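Local structure of adenylyl-sulfate kinase 1, chloroplastic (Arabidopsis thaliana, 3UIE) at residues 105-110 with 155-160. The protein phosphorylates adenosine 5'-phosphosulfate with ATP to give 3'-phosphoadenylyl sulfate, the activated sulfate required for glucosinolate production. Numbering follows the deposited sequence.
Sequences ISPYRT and GFTGID. With ADX (adenosine-5'-phosphosulfate), chain D.
I105 meets T157 methyl to methyl, CG2 to CG2 at 3.8 Å, beside the bound adenosine-5'-phosphosulfate (ADX). With CG1 beside the backbone N (chi1 -64°) and the chain extended beyond it (chi2 176°), CD1 reaches the adenine, 3.4 Å from ADX C2, while CG2 is left for the threonine. The I105 amide meanwhile donates to the phosphate oxygen O2A of ADX in a nearly straight bond (164°). One residue on, the S106 amide reaches the sulfate oxygen O3B of ADX at 2.8 Å, so two successive N-H groups hold the phosphosulfate. S106, probably the phosphoserine intermediate, as in related enzymes, points its CB away from 155-160, and OG is hydrogen-bonded to L104 O and W29 NE1. P107 brings CB to 4.2 Å from T157 CG2, while its CD lies 3.2 Å from the sulfate oxygen O2B of ADX. Y108, the N-cap residue of helix 109-117, has P107 CG over one ring face and a hydrogen bond from its hydroxyl to D161.

F156 covers one face of the adenine through CD1 and CE1, with CE1 3.4 Å from ADX C2 and the ring plane tilted against the base, whereas I105 CD1 comes in at the C2 edge. The F156 carbonyl O accepts from the amides of both I159 and D160, tying the turn together. Replacing F156 with an alanine would probably open a gap beside the base and leave the adenine freer to shift. Together the segments line the adenosine-5'-phosphosulfate site, 105-110 along the phosphosulfate and 155-160 at the adenine: 105-110 leads from strand 99-103 of the parallel P-loop kinase sheet into helix 109-117, with P107 and Y108 against R79 of helix 76-95, while 155-160 belongs to the loop between helix 144-149 and strand 171-173, F156 resting on L144 and A148 of that helix.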
loop_
_atom_site.group_PDB
_atom_site.type_symbol
_atom_site.label_atom_id
_atom_site.label_comp_id
_atom_site.label_asym_id
_atom_site.label_seq_id
_atom_site.Cartn_x
_atom_site.Cartn_y
_atom_site.Cartn_z
ATOM N N ILE A 105 6.236 2.177 -16.138
ATOM C CA ILE A 105 6.760 1.651 -17.402
ATOM C C ILE A 105 6.789 0.127 -17.360
ATOM O O ILE A 105 6.364 -0.537 -18.304
ATOM C CB ILE A 105 8.167 2.209 -17.732
ATOM C CG1 ILE A 105 8.095 3.722 -17.938
ATOM C CG2 ILE A 105 8.739 1.526 -18.986
ATOM C CD1 ILE A 105 9.453 4.382 -18.184
ATOM N N SER A 106 7.275 -0.411 -16.243
ATOM C CA SER A 106 7.343 -1.863 -16.000
ATOM C C SER A 106 7.710 -2.660 -17.249
ATOM O O SER A 106 6.906 -3.435 -17.757
ATOM C CB SER A 106 6.042 -2.384 -15.368
ATOM O OG SER A 106 4.891 -1.894 -16.035
ATOM N N PRO A 107 8.939 -2.461 -17.751
ATOM C CA PRO A 107 9.318 -2.931 -19.090
ATOM C C PRO A 107 9.482 -4.444 -19.224
ATOM O O PRO A 107 9.381 -4.947 -20.326
ATOM C CB PRO A 107 10.662 -2.224 -19.332
ATOM C CG PRO A 107 11.222 -2.032 -17.956
ATOM C CD PRO A 107 10.032 -1.738 -17.081
ATOM N N TYR A 108 9.728 -5.151 -18.126
ATOM C CA TYR A 108 10.083 -6.565 -18.191
ATOM C C TYR A 108 8.874 -7.478 -17.993
ATOM O O TYR A 108 8.148 -7.398 -17.000
ATOM C CB TYR A 108 11.172 -6.880 -17.161
ATOM C CG TYR A 108 12.344 -5.918 -17.209
ATOM C CD1 TYR A 108 12.835 -5.436 -18.421
ATOM C CD2 TYR A 108 12.950 -5.484 -16.043
ATOM C CE1 TYR A 108 13.914 -4.550 -18.456
ATOM C CE2 TYR A 108 14.015 -4.603 -16.066
ATOM C CZ TYR A 108 14.493 -4.139 -17.269
ATOM O OH TYR A 108 15.558 -3.262 -17.265
ATOM N N ARG A 109 8.682 -8.358 -18.961
ATOM C CA ARG A 109 7.546 -9.261 -19.019
ATOM C C ARG A 109 7.524 -10.176 -17.794
ATOM O O ARG A 109 6.489 -10.361 -17.152
ATOM C CB ARG A 109 7.677 -10.076 -20.322
ATOM C CG ARG A 109 6.477 -10.862 -20.767
ATOM C CD ARG A 109 6.736 -11.468 -22.170
ATOM N NE ARG A 109 6.669 -10.452 -23.211
ATOM C CZ ARG A 109 7.577 -10.268 -24.169
ATOM N NH1 ARG A 109 8.653 -11.030 -24.248
ATOM N NH2 ARG A 109 7.400 -9.310 -25.062
ATOM N N THR A 110 8.681 -10.739 -17.464
ATOM C CA THR A 110 8.790 -11.645 -16.321
ATOM C C THR A 110 8.354 -10.966 -15.026
ATOM O O THR A 110 7.743 -11.599 -14.156
ATOM C CB THR A 110 10.229 -12.200 -16.166
ATOM O OG1 THR A 110 10.263 -13.192 -15.131
ATOM C CG2 THR A 110 11.221 -11.083 -15.841
ATOM N N GLY A 155 20.833 3.835 -20.441
ATOM C CA GLY A 155 19.911 2.734 -20.213
ATOM C C GLY A 155 18.435 3.096 -20.198
ATOM O O GLY A 155 17.643 2.461 -19.497
ATOM N N PHE A 156 18.051 4.097 -20.982
ATOM C CA PHE A 156 16.658 4.534 -21.020
ATOM C C PHE A 156 15.776 3.556 -21.807
ATOM O O PHE A 156 16.119 3.149 -22.912
ATOM C CB PHE A 156 16.548 5.936 -21.624
ATOM C CG PHE A 156 15.214 6.589 -21.390
ATOM C CD1 PHE A 156 14.874 7.056 -20.129
ATOM C CD2 PHE A 156 14.302 6.730 -22.421
ATOM C CE1 PHE A 156 13.651 7.660 -19.899
ATOM C CE2 PHE A 156 13.077 7.335 -22.198
ATOM C CZ PHE A 156 12.750 7.798 -20.934
ATOM N N THR A 157 14.635 3.199 -21.228
ATOM C CA THR A 157 13.704 2.261 -21.848
ATOM C C THR A 157 13.313 2.651 -23.274
ATOM O O THR A 157 12.859 3.764 -23.516
ATOM C CB THR A 157 12.432 2.119 -20.984
ATOM O OG1 THR A 157 12.792 1.591 -19.707
ATOM C CG2 THR A 157 11.430 1.172 -21.636
ATOM N N GLY A 158 13.489 1.724 -24.213
ATOM C CA GLY A 158 13.085 1.941 -25.591
ATOM C C GLY A 158 14.240 2.452 -26.439
ATOM O O GLY A 158 14.168 2.452 -27.667
ATOM N N ILE A 159 15.313 2.866 -25.770
ATOM C CA ILE A 159 16.494 3.405 -26.435
ATOM C C ILE A 159 17.693 2.496 -26.182
ATOM O O ILE A 159 18.251 1.921 -27.113
ATOM C CB ILE A 159 16.829 4.822 -25.925
ATOM C CG1 ILE A 159 15.680 5.785 -26.231
ATOM C CG2 ILE A 159 18.158 5.323 -26.515
ATOM C CD1 ILE A 159 15.306 5.850 -27.680
ATOM N N ASP A 160 18.066 2.361 -24.911
ATOM C CA ASP A 160 19.234 1.577 -24.506
ATOM C C ASP A 160 18.877 0.492 -23.488
ATOM O O ASP A 160 19.756 -0.096 -22.855
ATOM C CB ASP A 160 20.317 2.495 -23.938
ATOM C CG ASP A 160 20.940 3.381 -25.000
ATOM O OD1 ASP A 160 21.152 4.587 -24.742
ATOM O OD2 ASP A 160 21.212 2.865 -26.103
HETATM S SB ADX D . 10.109 1.352 -14.212
HETATM O O1B ADX D . 10.893 1.086 -13.039
HETATM O O2B ADX D . 10.826 0.817 -15.392
HETATM O O3B ADX D . 8.787 0.698 -14.143
HETATM P PA ADX D . 8.980 3.822 -13.623
HETATM O O1A ADX D . 8.944 3.461 -12.161
HETATM O O2A ADX D . 7.586 3.913 -14.224
HETATM O O3A ADX D . 9.943 2.836 -14.427
HETATM O "O5'" ADX D . 9.690 5.227 -13.728
HETATM C "C5'" ADX D . 9.634 5.938 -14.928
HETATM C "C4'" ADX D . 9.808 7.362 -14.820
HETATM O "O4'" ADX D . 11.127 7.641 -14.362
HETATM C "C3'" ADX D . 9.664 7.968 -16.169
HETATM O "O3'" ADX D . 8.657 8.930 -16.119
HETATM C "C2'" ADX D . 10.861 8.659 -16.425
HETATM O "O2'" ADX D . 10.525 10.006 -16.396
HETATM C "C1'" ADX D . 11.793 8.428 -15.301
HETATM N N9 ADX D . 13.050 7.884 -15.737
HETATM C C8 ADX D . 14.275 8.295 -15.332
HETATM N N7 ADX D . 15.206 7.500 -15.889
HETATM C C5 ADX D . 14.571 6.583 -16.650
HETATM C C6 ADX D . 15.001 5.516 -17.462
HETATM N N6 ADX D . 16.394 5.226 -17.579
HETATM N N1 ADX D . 14.089 4.764 -18.128
HETATM C C2 ADX D . 12.776 5.027 -18.011
HETATM N N3 ADX D . 12.331 6.044 -17.237
HETATM C C4 ADX D . 13.194 6.826 -16.551
#